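Collagen adhesin (PDB 2OKM) probably attaches the bacterium to host collagen as a cell-wall-anchored surface adhesin, this chain being its N2 collagen-binding subdomain. Local coordinates at residues Y4-K9 and I126-N131; E71-Q74 and K79-F82; Q75-I80 and R94-F99. All blocks are in the same frame, centred on the assembly; numbering follows the deposited sequence.

Interaction 1: residues Y4-K9 and I126-N131; sequences YPFFYK and INYQLN. With SO4 (sulfate ion), chain B.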
ATOM      1  N   TYR A   4       2.092 -15.032  -5.164  1.00 13.24           N
ATOM      2  CA  TYR A   4       2.624 -13.806  -4.575  1.00 14.27           C
ATOM      3  C   TYR A   4       2.547 -13.849  -3.056  1.00 12.91           C
ATOM      4  O   TYR A   4       1.793 -14.633  -2.485  1.00 13.23           O
ATOM      5  CB  TYR A   4       1.807 -12.594  -5.040  1.00 18.23           C
ATOM      6  CG  TYR A   4       1.877 -12.282  -6.515  1.00 22.17           C
ATOM      7  CD1 TYR A   4       3.001 -11.668  -7.065  1.00 24.26           C
ATOM      8  CD2 TYR A   4       0.811 -12.587  -7.362  1.00 24.91           C
ATOM      9  CE1 TYR A   4       3.064 -11.363  -8.423  1.00 27.73           C
ATOM     10  CE2 TYR A   4       0.862 -12.286  -8.724  1.00 26.72           C
ATOM     11  CZ  TYR A   4       1.990 -11.673  -9.244  1.00 27.09           C
ATOM     12  OH  TYR A   4       2.047 -11.368 -10.585  1.00 30.68           O
ATOM     13  N   PRO A   5       3.350 -13.021  -2.374  1.00 12.93           N
ATOM     14  CA  PRO A   5       3.246 -13.056  -0.914  1.00 12.78           C
ATOM     15  C   PRO A   5       1.911 -12.387  -0.596  1.00 11.55           C
ATOM     16  O   PRO A   5       1.316 -11.758  -1.476  1.00 12.14           O
ATOM     17  CB  PRO A   5       4.434 -12.213  -0.455  1.00 14.52           C
ATOM     18  CG  PRO A   5       4.657 -11.272  -1.599  1.00 14.72           C
ATOM     19  CD  PRO A   5       4.448 -12.144  -2.814  1.00 14.69           C
ATOM     20  N   PHE A   6       1.429 -12.527   0.633  1.00 11.29           N
ATOM     21  CA  PHE A   6       0.171 -11.891   0.991  1.00 10.76           C
ATOM     22  C   PHE A   6       0.329 -10.387   0.815  1.00 11.55           C
ATOM     23  O   PHE A   6      -0.613  -9.691   0.444  1.00 11.43           O
ATOM     24  CB  PHE A   6      -0.208 -12.179   2.439  1.00 11.05           C
ATOM     25  CG  PHE A   6      -1.503 -11.545   2.845  1.00 10.92           C
ATOM     26  CD1 PHE A   6      -2.715 -12.105   2.458  1.00 11.92           C
ATOM     27  CD2 PHE A   6      -1.510 -10.350   3.553  1.00 12.57           C
ATOM     28  CE1 PHE A   6      -3.921 -11.480   2.772  1.00 11.55           C
ATOM     29  CE2 PHE A   6      -2.711  -9.716   3.870  1.00 12.69           C
ATOM     30  CZ  PHE A   6      -3.917 -10.283   3.478  1.00 12.96           C
ATOM     31  N   PHE A   7       1.527  -9.889   1.103  1.00 10.20           N
ATOM     32  CA  PHE A   7       1.788  -8.469   0.953  1.00 10.19           C
ATOM     33  C   PHE A   7       3.217  -8.145   0.573  1.00 10.34           C
ATOM     34  O   PHE A   7       4.169  -8.745   1.072  1.00 11.98           O
ATOM     35  CB  PHE A   7       1.454  -7.706   2.241  1.00 12.13           C
ATOM     36  CG  PHE A   7       1.763  -6.232   2.158  1.00 11.66           C
ATOM     37  CD1 PHE A   7       2.991  -5.734   2.578  1.00 13.14           C
ATOM     38  CD2 PHE A   7       0.844  -5.356   1.592  1.00 12.44           C
ATOM     39  CE1 PHE A   7       3.304  -4.379   2.430  1.00 13.52           C
ATOM     40  CE2 PHE A   7       1.144  -4.004   1.438  1.00 13.08           C
ATOM     41  CZ  PHE A   7       2.376  -3.515   1.857  1.00 12.51           C
ATOM     42  N   TYR A   8       3.355  -7.194  -0.338  1.00 10.31           N
ATOM     43  CA  TYR A   8       4.664  -6.726  -0.731  1.00 10.62           C
ATOM     44  C   TYR A   8       4.546  -5.315  -1.258  1.00 10.33           C
ATOM     45  O   TYR A   8       3.477  -4.877  -1.702  1.00  9.59           O
ATOM     46  CB  TYR A   8       5.340  -7.651  -1.756  1.00 10.49           C
ATOM     47  CG  TYR A   8       4.800  -7.618  -3.162  1.00 11.32           C
ATOM     48  CD1 TYR A   8       3.717  -8.410  -3.533  1.00 12.40           C
ATOM     49  CD2 TYR A   8       5.417  -6.839  -4.144  1.00 11.67           C
ATOM     50  CE1 TYR A   8       3.266  -8.434  -4.849  1.00 14.37           C
ATOM     51  CE2 TYR A   8       4.973  -6.858  -5.459  1.00 12.80           C
ATOM     52  CZ  TYR A   8       3.901  -7.659  -5.803  1.00 14.49           C
ATOM     53  OH  TYR A   8       3.475  -7.694  -7.108  1.00 17.90           O
ATOM     54  N   LYS A   9       5.660  -4.607  -1.197  1.00  9.00           N
ATOM     55  CA  LYS A   9       5.700  -3.232  -1.624  1.00 10.37           C
ATOM     56  C   LYS A   9       6.904  -2.956  -2.511  1.00 10.08           C
ATOM     57  O   LYS A   9       8.022  -3.390  -2.211  1.00  9.96           O
ATOM     58  CB  LYS A   9       5.752  -2.371  -0.376  1.00 10.95           C
ATOM     59  CG  LYS A   9       5.921  -0.932  -0.629  1.00 13.64           C
ATOM     60  CD  LYS A   9       6.009  -0.266   0.696  1.00 18.65           C
ATOM     61  CE  LYS A   9       6.697   1.000   0.496  1.00 25.06           C
ATOM     62  NZ  LYS A   9       5.899   1.875  -0.388  1.00 27.52           N
ATOM     63  N   ILE A 126       2.919  -4.649   8.807  1.00 13.61           N
ATOM     64  CA  ILE A 126       1.565  -5.065   8.470  1.00 12.72           C
ATOM     65  C   ILE A 126       1.095  -6.211   9.348  1.00 12.39           C
ATOM     66  O   ILE A 126       1.851  -7.130   9.644  1.00 13.26           O
ATOM     67  CB  ILE A 126       1.452  -5.481   6.982  1.00 12.17           C
ATOM     68  CG1 ILE A 126      -0.005  -5.801   6.641  1.00 11.41           C
ATOM     69  CG2 ILE A 126       2.346  -6.679   6.699  1.00 13.51           C
ATOM     70  CD1 ILE A 126      -0.223  -6.146   5.178  1.00 11.46           C
ATOM     71  N   ASN A 127      -0.161  -6.125   9.777  1.00 12.70           N
ATOM     72  CA  ASN A 127      -0.791  -7.144  10.611  1.00 13.18           C
ATOM     73  C   ASN A 127      -1.978  -7.712   9.845  1.00 13.14           C
ATOM     74  O   ASN A 127      -2.776  -6.960   9.288  1.00 12.68           O
ATOM     75  CB  ASN A 127      -1.290  -6.524  11.922  1.00 16.01           C
ATOM     76  CG  ASN A 127      -0.169  -6.259  12.909  1.00 19.35           C
ATOM     77  OD1 ASN A 127       0.427  -7.192  13.454  1.00 23.04           O
ATOM     78  ND2 ASN A 127       0.129  -4.983  13.142  1.00 22.19           N
ATOM     79  N   TYR A 128      -2.083  -9.036   9.803  1.00 12.38           N
ATOM     80  CA  TYR A 128      -3.192  -9.689   9.114  1.00 13.30           C
ATOM     81  C   TYR A 128      -3.336 -11.127   9.602  1.00 14.77           C
ATOM     82  O   TYR A 128      -2.452 -11.648  10.279  1.00 14.56           O
ATOM     83  CB  TYR A 128      -2.973  -9.655   7.594  1.00 14.31           C
ATOM     84  CG  TYR A 128      -1.783 -10.448   7.095  1.00 13.12           C
ATOM     85  CD1 TYR A 128      -1.903 -11.801   6.775  1.00 14.70           C
ATOM     86  CD2 TYR A 128      -0.542  -9.838   6.914  1.00 15.67           C
ATOM     87  CE1 TYR A 128      -0.814 -12.522   6.280  1.00 14.62           C
ATOM     88  CE2 TYR A 128       0.551 -10.549   6.423  1.00 16.06           C
ATOM     89  CZ  TYR A 128       0.407 -11.889   6.106  1.00 16.09           C
ATOM     90  OH  TYR A 128       1.482 -12.587   5.605  1.00 17.93           O
ATOM     91  N   GLN A 129      -4.456 -11.764   9.271  1.00 16.22           N
ATOM     92  CA  GLN A 129      -4.681 -13.143   9.687  1.00 19.06           C
ATOM     93  C   GLN A 129      -5.480 -13.903   8.638  1.00 20.11           C
ATOM     94  O   GLN A 129      -6.532 -13.445   8.193  1.00 18.75           O
ATOM     95  CB  GLN A 129      -5.413 -13.186  11.034  1.00 20.85           C
ATOM     96  CG  GLN A 129      -5.561 -14.592  11.609  1.00 23.67           C
ATOM     97  CD  GLN A 129      -6.067 -14.600  13.042  1.00 24.86           C
ATOM     98  OE1 GLN A 129      -6.218 -15.660  13.649  1.00 28.81           O
ATOM     99  NE2 GLN A 129      -6.329 -13.418  13.589  1.00 26.81           N
ATOM    100  N   LEU A 130      -4.969 -15.066   8.250  1.00 22.18           N
ATOM    101  CA  LEU A 130      -5.625 -15.900   7.251  1.00 24.25           C
ATOM    102  C   LEU A 130      -6.406 -17.032   7.907  1.00 26.29           C
ATOM    103  O   LEU A 130      -6.319 -17.241   9.118  1.00 26.61           O
ATOM    104  CB  LEU A 130      -4.587 -16.490   6.295  1.00 24.33           C
ATOM    105  CG  LEU A 130      -3.638 -15.492   5.625  1.00 24.31           C
ATOM    106  CD1 LEU A 130      -2.733 -16.234   4.653  1.00 25.90           C
ATOM    107  CD2 LEU A 130      -4.436 -14.420   4.900  1.00 24.06           C
ATOM    108  N   ASN A 131      -7.166 -17.759   7.095  1.00 28.28           N
ATOM    109  CA  ASN A 131      -7.968 -18.878   7.576  1.00 30.78           C
ATOM    110  C   ASN A 131      -7.127 -19.992   8.183  1.00 31.89           C
ATOM    111  O   ASN A 131      -6.049 -20.322   7.682  1.00 30.89           O
ATOM    112  CB  ASN A 131      -8.809 -19.451   6.432  1.00 32.63           C
ATOM    113  CG  ASN A 131     -10.220 -18.905   6.415  1.00 33.93           C
ATOM    114  OD1 ASN A 131     -10.963 -19.110   5.457  1.00 35.61           O
ATOM    115  ND2 ASN A 131     -10.602 -18.217   7.484  1.00 36.13           N
TER
HETATM  116  S   SO4 B 201       4.060 -14.974   2.229  1.00 17.67           S
HETATM  117  O1  SO4 B 201       4.310 -15.504   0.875  1.00 16.77           O
HETATM  118  O2  SO4 B 201       4.109 -16.066   3.219  1.00 20.85           O
HETATM  119  O3  SO4 B 201       5.089 -13.968   2.551  1.00 24.61           O
HETATM  120  O4  SO4 B 201       2.732 -14.341   2.273  1.00 20.81           O

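Interaction 2: residues E71-Q74 and K79-F82; sequences EFEQ and KIDF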
ATOM      1  N   GLU A  71     -13.540   7.388  -2.228  1.00 14.85           N
ATOM      2  CA  GLU A  71     -14.466   6.323  -2.605  1.00 14.73           C
ATOM      3  C   GLU A  71     -14.171   5.043  -1.821  1.00 13.72           C
ATOM      4  O   GLU A  71     -15.086   4.324  -1.416  1.00 13.63           O
ATOM      5  CB  GLU A  71     -14.380   6.077  -4.119  1.00 16.63           C
ATOM      6  CG  GLU A  71     -15.007   7.208  -4.942  1.00 20.10           C
ATOM      7  CD  GLU A  71     -14.609   7.202  -6.412  1.00 22.56           C
ATOM      8  OE1 GLU A  71     -15.201   7.988  -7.184  1.00 25.63           O
ATOM      9  OE2 GLU A  71     -13.705   6.432  -6.802  1.00 22.65           O
ATOM     10  N   PHE A  72     -12.886   4.773  -1.604  1.00 12.32           N
ATOM     11  CA  PHE A  72     -12.432   3.605  -0.853  1.00 11.60           C
ATOM     12  C   PHE A  72     -13.065   3.639   0.540  1.00 12.32           C
ATOM     13  O   PHE A  72     -13.564   2.632   1.045  1.00 12.38           O
ATOM     14  CB  PHE A  72     -10.898   3.653  -0.748  1.00 11.62           C
ATOM     15  CG  PHE A  72     -10.295   2.578   0.120  1.00 12.27           C
ATOM     16  CD1 PHE A  72     -10.158   1.272  -0.345  1.00 11.44           C
ATOM     17  CD2 PHE A  72      -9.824   2.886   1.394  1.00 12.45           C
ATOM     18  CE1 PHE A  72      -9.555   0.292   0.450  1.00 11.60           C
ATOM     19  CE2 PHE A  72      -9.221   1.915   2.196  1.00 11.69           C
ATOM     20  CZ  PHE A  72      -9.086   0.617   1.725  1.00 10.06           C
ATOM     21  N   GLU A  73     -13.047   4.813   1.157  1.00 12.51           N
ATOM     22  CA  GLU A  73     -13.613   4.968   2.485  1.00 13.15           C
ATOM     23  C   GLU A  73     -15.139   5.026   2.475  1.00 13.67           C
ATOM     24  O   GLU A  73     -15.794   4.405   3.310  1.00 14.21           O
ATOM     25  CB  GLU A  73     -13.037   6.221   3.144  1.00 14.15           C
ATOM     26  CG  GLU A  73     -11.553   6.090   3.444  1.00 15.52           C
ATOM     27  CD  GLU A  73     -10.969   7.325   4.091  1.00 18.62           C
ATOM     28  OE1 GLU A  73      -9.927   7.198   4.766  1.00 17.50           O
ATOM     29  OE2 GLU A  73     -11.544   8.422   3.920  1.00 22.95           O
ATOM     30  N   GLN A  74     -15.701   5.761   1.523  1.00 14.69           N
ATOM     31  CA  GLN A  74     -17.152   5.899   1.425  1.00 17.15           C
ATOM     32  C   GLN A  74     -17.832   4.554   1.179  1.00 16.86           C
ATOM     33  O   GLN A  74     -18.931   4.304   1.681  1.00 17.71           O
ATOM     34  CB  GLN A  74     -17.504   6.879   0.297  1.00 19.68           C
ATOM     35  CG  GLN A  74     -18.969   7.318   0.251  1.00 25.22           C
ATOM     36  CD  GLN A  74     -19.909   6.217  -0.193  1.00 28.49           C
ATOM     37  OE1 GLN A  74     -19.722   5.614  -1.251  1.00 30.52           O
ATOM     38  NE2 GLN A  74     -20.935   5.954   0.610  1.00 30.92           N
ATOM     39  N   LYS A  79      -9.936   2.502   5.835  1.00 12.01           N
ATOM     40  CA  LYS A  79      -9.674   3.866   6.258  1.00 14.06           C
ATOM     41  C   LYS A  79      -8.181   4.159   6.301  1.00 13.47           C
ATOM     42  O   LYS A  79      -7.376   3.274   6.587  1.00 13.70           O
ATOM     43  CB  LYS A  79     -10.285   4.063   7.649  1.00 17.96           C
ATOM     44  CG  LYS A  79     -10.243   5.474   8.195  1.00 22.92           C
ATOM     45  CD  LYS A  79     -11.082   5.557   9.463  1.00 27.43           C
ATOM     46  CE  LYS A  79     -11.313   6.996   9.888  1.00 30.71           C
ATOM     47  NZ  LYS A  79     -12.349   7.085  10.959  1.00 33.35           N
ATOM     48  N   ILE A  80      -7.812   5.400   6.006  1.00 12.83           N
ATOM     49  CA  ILE A  80      -6.411   5.794   6.057  1.00 12.34           C
ATOM     50  C   ILE A  80      -6.292   6.877   7.116  1.00 13.18           C
ATOM     51  O   ILE A  80      -7.257   7.585   7.403  1.00 13.40           O
ATOM     52  CB  ILE A  80      -5.907   6.351   4.700  1.00 12.84           C
ATOM     53  CG1 ILE A  80      -4.376   6.365   4.681  1.00 13.46           C
ATOM     54  CG2 ILE A  80      -6.428   7.779   4.477  1.00 13.28           C
ATOM     55  CD1 ILE A  80      -3.789   6.581   3.298  1.00 13.83           C
ATOM     56  N   ASP A  81      -5.113   6.981   7.713  1.00 11.60           N
ATOM     57  CA  ASP A  81      -4.860   7.996   8.725  1.00 12.63           C
ATOM     58  C   ASP A  81      -3.451   8.506   8.497  1.00 11.93           C
ATOM     59  O   ASP A  81      -2.482   7.771   8.691  1.00 12.78           O
ATOM     60  CB  ASP A  81      -4.978   7.406  10.137  1.00 11.95           C
ATOM     61  CG  ASP A  81      -4.762   8.447  11.229  1.00 15.28           C
ATOM     62  OD1 ASP A  81      -4.805   8.082  12.424  1.00 16.49           O
ATOM     63  OD2 ASP A  81      -4.552   9.631  10.892  1.00 16.70           O
ATOM     64  N   PHE A  82      -3.335   9.750   8.051  1.00 11.53           N
ATOM     65  CA  PHE A  82      -2.017  10.330   7.842  1.00 11.66           C
ATOM     66  C   PHE A  82      -1.588  10.839   9.214  1.00 13.93           C
ATOM     67  O   PHE A  82      -2.044  11.892   9.665  1.00 14.11           O
ATOM     68  CB  PHE A  82      -2.085  11.472   6.827  1.00 12.83           C
ATOM     69  CG  PHE A  82      -2.497  11.030   5.448  1.00 12.65           C
ATOM     70  CD1 PHE A  82      -3.780  11.283   4.974  1.00 14.81           C
ATOM     71  CD2 PHE A  82      -1.608  10.330   4.637  1.00 14.82           C
ATOM     72  CE1 PHE A  82      -4.174  10.846   3.705  1.00 13.63           C
ATOM     73  CE2 PHE A  82      -1.991   9.888   3.369  1.00 13.15           C
ATOM     74  CZ  PHE A  82      -3.276  10.146   2.905  1.00 13.85           C
TER
HETATM   75  O   HOH W   1      -9.320   9.227   6.684  1.00 34.53           O

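Interaction 3: residues Q75-I80 and R94-F99; sequences QGYGKI and RDKARF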
ATOM      1  N   GLN A  75     -17.172   3.681   0.422  1.00 14.80           N
ATOM      2  CA  GLN A  75     -17.734   2.373   0.104  1.00 14.79           C
ATOM      3  C   GLN A  75     -17.493   1.281   1.142  1.00 14.60           C
ATOM      4  O   GLN A  75     -17.834   0.120   0.918  1.00 15.82           O
ATOM      5  CB  GLN A  75     -17.242   1.922  -1.274  1.00 15.58           C
ATOM      6  CG  GLN A  75     -17.857   2.736  -2.405  1.00 15.79           C
ATOM      7  CD  GLN A  75     -17.331   2.352  -3.770  1.00 17.04           C
ATOM      8  OE1 GLN A  75     -17.196   1.170  -4.085  1.00 18.40           O
ATOM      9  NE2 GLN A  75     -17.045   3.353  -4.598  1.00 18.15           N
ATOM     10  N   GLY A  76     -16.902   1.654   2.271  1.00 13.88           N
ATOM     11  CA  GLY A  76     -16.667   0.699   3.338  1.00 12.30           C
ATOM     12  C   GLY A  76     -15.540  -0.302   3.175  1.00 10.89           C
ATOM     13  O   GLY A  76     -15.598  -1.389   3.748  1.00 11.26           O
ATOM     14  N   TYR A  77     -14.513   0.049   2.406  1.00 10.53           N
ATOM     15  CA  TYR A  77     -13.382  -0.851   2.214  1.00 11.19           C
ATOM     16  C   TYR A  77     -12.344  -0.693   3.314  1.00 10.54           C
ATOM     17  O   TYR A  77     -11.620  -1.631   3.631  1.00 10.73           O
ATOM     18  CB  TYR A  77     -12.684  -0.594   0.877  1.00 10.46           C
ATOM     19  CG  TYR A  77     -13.391  -1.151  -0.330  1.00 10.27           C
ATOM     20  CD1 TYR A  77     -14.185  -0.339  -1.132  1.00 10.22           C
ATOM     21  CD2 TYR A  77     -13.248  -2.493  -0.685  1.00 10.21           C
ATOM     22  CE1 TYR A  77     -14.819  -0.845  -2.265  1.00 11.93           C
ATOM     23  CE2 TYR A  77     -13.882  -3.009  -1.817  1.00 11.25           C
ATOM     24  CZ  TYR A  77     -14.662  -2.177  -2.601  1.00 12.11           C
ATOM     25  OH  TYR A  77     -15.275  -2.667  -3.732  1.00 13.11           O
ATOM     26  N   GLY A  78     -12.256   0.501   3.885  1.00 10.14           N
ATOM     27  CA  GLY A  78     -11.267   0.716   4.922  1.00  9.86           C
ATOM     28  C   GLY A  78     -11.090   2.176   5.267  1.00 11.52           C
ATOM     29  O   GLY A  78     -11.964   3.001   4.999  1.00 11.08           O
ATOM     30  N   LYS A  79      -9.936   2.502   5.835  1.00 12.01           N
ATOM     31  CA  LYS A  79      -9.674   3.866   6.258  1.00 14.06           C
ATOM     32  C   LYS A  79      -8.181   4.159   6.301  1.00 13.47           C
ATOM     33  O   LYS A  79      -7.376   3.274   6.587  1.00 13.70           O
ATOM     34  CB  LYS A  79     -10.285   4.063   7.649  1.00 17.96           C
ATOM     35  CG  LYS A  79     -10.243   5.474   8.195  1.00 22.92           C
ATOM     36  CD  LYS A  79     -11.082   5.557   9.463  1.00 27.43           C
ATOM     37  CE  LYS A  79     -11.313   6.996   9.888  1.00 30.71           C
ATOM     38  NZ  LYS A  79     -12.349   7.085  10.959  1.00 33.35           N
ATOM     39  N   ILE A  80      -7.812   5.400   6.006  1.00 12.83           N
ATOM     40  CA  ILE A  80      -6.411   5.794   6.057  1.00 12.34           C
ATOM     41  C   ILE A  80      -6.292   6.877   7.116  1.00 13.18           C
ATOM     42  O   ILE A  80      -7.257   7.585   7.403  1.00 13.40           O
ATOM     43  CB  ILE A  80      -5.907   6.351   4.700  1.00 12.84           C
ATOM     44  CG1 ILE A  80      -4.376   6.365   4.681  1.00 13.46           C
ATOM     45  CG2 ILE A  80      -6.428   7.779   4.477  1.00 13.28           C
ATOM     46  CD1 ILE A  80      -3.789   6.581   3.298  1.00 13.83           C
ATOM     47  N   ARG A  94     -12.166  -6.327   7.110  1.00 11.03           N
ATOM     48  CA  ARG A  94     -12.305  -7.753   6.845  1.00 11.48           C
ATOM     49  C   ARG A  94     -13.252  -8.157   5.717  1.00 11.51           C
ATOM     50  O   ARG A  94     -12.837  -8.791   4.744  1.00 10.37           O
ATOM     51  CB  ARG A  94     -12.734  -8.454   8.141  1.00 12.85           C
ATOM     52  CG  ARG A  94     -12.572  -9.969   8.167  1.00 15.56           C
ATOM     53  CD  ARG A  94     -13.610 -10.696   7.330  1.00 17.40           C
ATOM     54  NE  ARG A  94     -13.559 -12.144   7.545  1.00 18.04           N
ATOM     55  CZ  ARG A  94     -14.260 -12.793   8.468  1.00 19.69           C
ATOM     56  NH1 ARG A  94     -15.080 -12.132   9.274  1.00 20.28           N
ATOM     57  NH2 ARG A  94     -14.143 -14.112   8.585  1.00 19.67           N
ATOM     58  N   ASP A  95     -14.525  -7.800   5.843  1.00 11.82           N
ATOM     59  CA  ASP A  95     -15.510  -8.211   4.853  1.00 12.19           C
ATOM     60  C   ASP A  95     -15.188  -7.994   3.382  1.00 13.07           C
ATOM     61  O   ASP A  95     -15.225  -8.945   2.598  1.00 13.84           O
ATOM     62  CB  ASP A  95     -16.877  -7.598   5.166  1.00 13.12           C
ATOM     63  CG  ASP A  95     -17.675  -8.440   6.135  1.00 14.66           C
ATOM     64  OD1 ASP A  95     -18.906  -8.243   6.219  1.00 14.86           O
ATOM     65  OD2 ASP A  95     -17.069  -9.298   6.812  1.00 17.23           O
ATOM     66  N   LYS A  96     -14.879  -6.762   2.996  1.00 11.47           N
ATOM     67  CA  LYS A  96     -14.593  -6.506   1.593  1.00 11.47           C
ATOM     68  C   LYS A  96     -13.188  -6.906   1.160  1.00 12.01           C
ATOM     69  O   LYS A  96     -12.850  -6.835  -0.025  1.00 11.91           O
ATOM     70  CB  LYS A  96     -14.895  -5.042   1.249  1.00 11.11           C
ATOM     71  CG  LYS A  96     -16.400  -4.745   1.272  1.00 12.32           C
ATOM     72  CD  LYS A  96     -16.767  -3.424   0.612  1.00 14.59           C
ATOM     73  CE  LYS A  96     -18.284  -3.236   0.614  1.00 18.89           C
ATOM     74  NZ  LYS A  96     -18.733  -2.037  -0.150  1.00 21.29           N
ATOM     75  N   ALA A  97     -12.377  -7.355   2.113  1.00 10.66           N
ATOM     76  CA  ALA A  97     -11.023  -7.796   1.799  1.00 10.43           C
ATOM     77  C   ALA A  97     -10.999  -9.304   1.537  1.00 11.10           C
ATOM     78  O   ALA A  97     -10.051  -9.823   0.951  1.00 11.34           O
ATOM     79  CB  ALA A  97     -10.073  -7.443   2.936  1.00  9.96           C
ATOM     80  N   ARG A  98     -12.040 -10.013   1.972  1.00 11.23           N
ATOM     81  CA  ARG A  98     -12.093 -11.457   1.755  1.00 10.52           C
ATOM     82  C   ARG A  98     -12.059 -11.773   0.261  1.00 10.89           C
ATOM     83  O   ARG A  98     -12.877 -11.261  -0.501  1.00 10.89           O
ATOM     84  CB  ARG A  98     -13.372 -12.052   2.354  1.00 10.55           C
ATOM     85  CG  ARG A  98     -13.534 -11.831   3.844  1.00 11.68           C
ATOM     86  CD  ARG A  98     -14.777 -12.545   4.363  1.00 12.06           C
ATOM     87  NE  ARG A  98     -14.635 -13.997   4.303  1.00 12.90           N
ATOM     88  CZ  ARG A  98     -15.608 -14.856   4.590  1.00 15.64           C
ATOM     89  NH1 ARG A  98     -16.801 -14.407   4.961  1.00 18.15           N
ATOM     90  NH2 ARG A  98     -15.389 -16.162   4.507  1.00 14.93           N
ATOM     91  N   PHE A  99     -11.111 -12.618  -0.143  1.00 10.77           N
ATOM     92  CA  PHE A  99     -10.964 -13.040  -1.536  1.00 10.42           C
ATOM     93  C   PHE A  99     -10.821 -11.868  -2.500  1.00 10.51           C
ATOM     94  O   PHE A  99     -11.186 -11.964  -3.677  1.00 11.57           O
ATOM     95  CB  PHE A  99     -12.167 -13.895  -1.954  1.00 11.17           C
ATOM     96  CG  PHE A  99     -12.497 -14.995  -0.984  1.00 11.97           C
ATOM     97  CD1 PHE A  99     -13.614 -14.902  -0.158  1.00 12.55           C
ATOM     98  CD2 PHE A  99     -11.680 -16.113  -0.882  1.00 13.69           C
ATOM     99  CE1 PHE A  99     -13.908 -15.909   0.761  1.00 14.33           C
ATOM    100  CE2 PHE A  99     -11.965 -17.126   0.033  1.00 13.80           C
ATOM    101  CZ  PHE A  99     -13.080 -17.024   0.854  1.00 13.55           C
TER

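Interaction 1: residues Y4-K9 and I126-N131
F6 and Y128 stack face to face, ring centroids 4.0 Å apart and planes tilted by 23°. The overlap is uneven: F6 CD2 stands over the centre of the Y128 ring, whereas Y128 CD1 lies over the F6 face near its rim. The closest approach is F6 CE2 to Y128 CG, 3.4 Å. The rings come in from opposite sides and overlap in passing, so Y128 OH ends beside F6 CB. With chi1 at 65°, CG of Y128 is tucked between its own N and C, and the ring is turned in over F6. On the far half of the F6 ring, L130 CD2 approaches CE1 obliquely at 3.7 Å.

Beneath the stack the contact enters the interior of a beta sandwich. Strand 7-12 belongs to one antiparallel sheet and strand 119-128 to the other, so F7 and I126 meet across the gap between sheets, their CA atoms 8.3 Å apart and no hydrogen bond joining the segments. I126 CD1 presses on F7 CG at 3.6 Å. Y124 meets the F7 ring edge to face, and I39 touches both F7 and I126; together with the F6-Y128 stack this is the tightly packed part.

Toward the N-terminal loop the packing is looser: P5 is exposed, and a sulfate ion, probably from the crystallisation liquor, sits beside it. The ion takes a nearly straight hydrogen bond from F6 N to its O4, 2.8 Å long. Y128 OH makes a weak hydrogen bond with E138 instead.

Interaction 2: residues E71-Q74 and K79-F82
A tight helix-to-strand connection is closed here: E73, in the last turn of helix 69-74, reaches across to K79 and I80 on strand 78-82, which follows after only a few residues. Its carboxylate oxygen OE1 accepts a hydrogen bond from I80 N, 3.0 Å long and close to straight, with an N-H...O angle of 166°. OE1 uses its anti lone pair, the one turned away from the other carboxylate oxygen. The side chain gets there by running out extended, with CG anti to its own carbonyl carbon (chi1 -67°). One water completes the link, donating to E73 OE1 at 2.9 Å and to I80 O at 2.7 Å. Both backbone polar atoms of I80 are thereby occupied, one directly and one through water.

Strand 78-82 is an outermost strand of its five-stranded antiparallel sheet. K79 and D81 make the backbone bonds to R91 and N89 of strand 87-92, while I80, between them, has its N-H and carbonyl on the other edge. E73 and the water thus occupy the side where a further strand would otherwise pair. The helix itself ends in a Schellman motif, with G76 N bonded to E73 O and Y77 N to F72 O, which turns the chain toward the strand.

The remaining contacts are slighter. E73 OE1 also lies 3.6 Å from I80 CG2, although the rest of I80 leads away toward F88 and L90. F72 CE2 comes obliquely to K79 N at 3.8 Å; the F72 ring is otherwise held in the interior, stacked with F56 and meeting F92 steeply. K79 extends outward, its NZ 6.7 Å from E73 OE1, so any attraction between their charges is probably modest.

Interaction 3: residues Q75-I80 and R94-F99
The Y77 ring carries the extended chain of K96 over one face, while at its edge, in the ring plane, lies Q75 OE1. K96 CD is the methylene that sits over the ring, 3.9 Å from the Y77 centroid and only 14° off the normal, a CH-pi contact. K96 CB comes in at the rim, 3.6 Å from Y77 CD2. The two side chains cross at about a right angle, and the lysine chain, fully stretched, takes its ammonium on over the same face, with NZ 4.9 Å from the Y77 centroid in a cation-pi arrangement.

Beyond the ring, K96 NZ donates a short hydrogen bond of 2.6 Å to Q75 O. With a C=O...N angle of 165°, the donor meets that carbonyl nearly end-on. A second lysine serves the other polar groups: K65 NZ bonds both Q75 OE1 and Y77 OH, fixing the ring's outer end.

The contact thus ties the turn after helix 69-74 to the weakly bonded helix 94-97. Y77 pairs through its backbone with Y93, just ahead of that helix, and both Y77 and A97 rest on F102 of strand 101-110.

Interaction 1 closes the long loop along the chain, joining residues 4-9 to 126-131, and the other two are nested inside it. Interactions 2 and 3 are neighbours, centres about 10 Å apart: they share K79 and I80, and segment 75-80 begins right after segment 71-74, the end of helix 69-74. Interaction 1 lies farther off, its centre about 19 Å from interaction 2 and about 14 Å from interaction 3. All three reach the five-stranded sheet. Interaction 1 packs its strand 119-128 against strand 7-12 of the other sheet, across the sandwich of this collagen-binding domain. Interactions 2 and 3 lie at its outermost strand 78-82, joining it to helices 69-74 and 94-97.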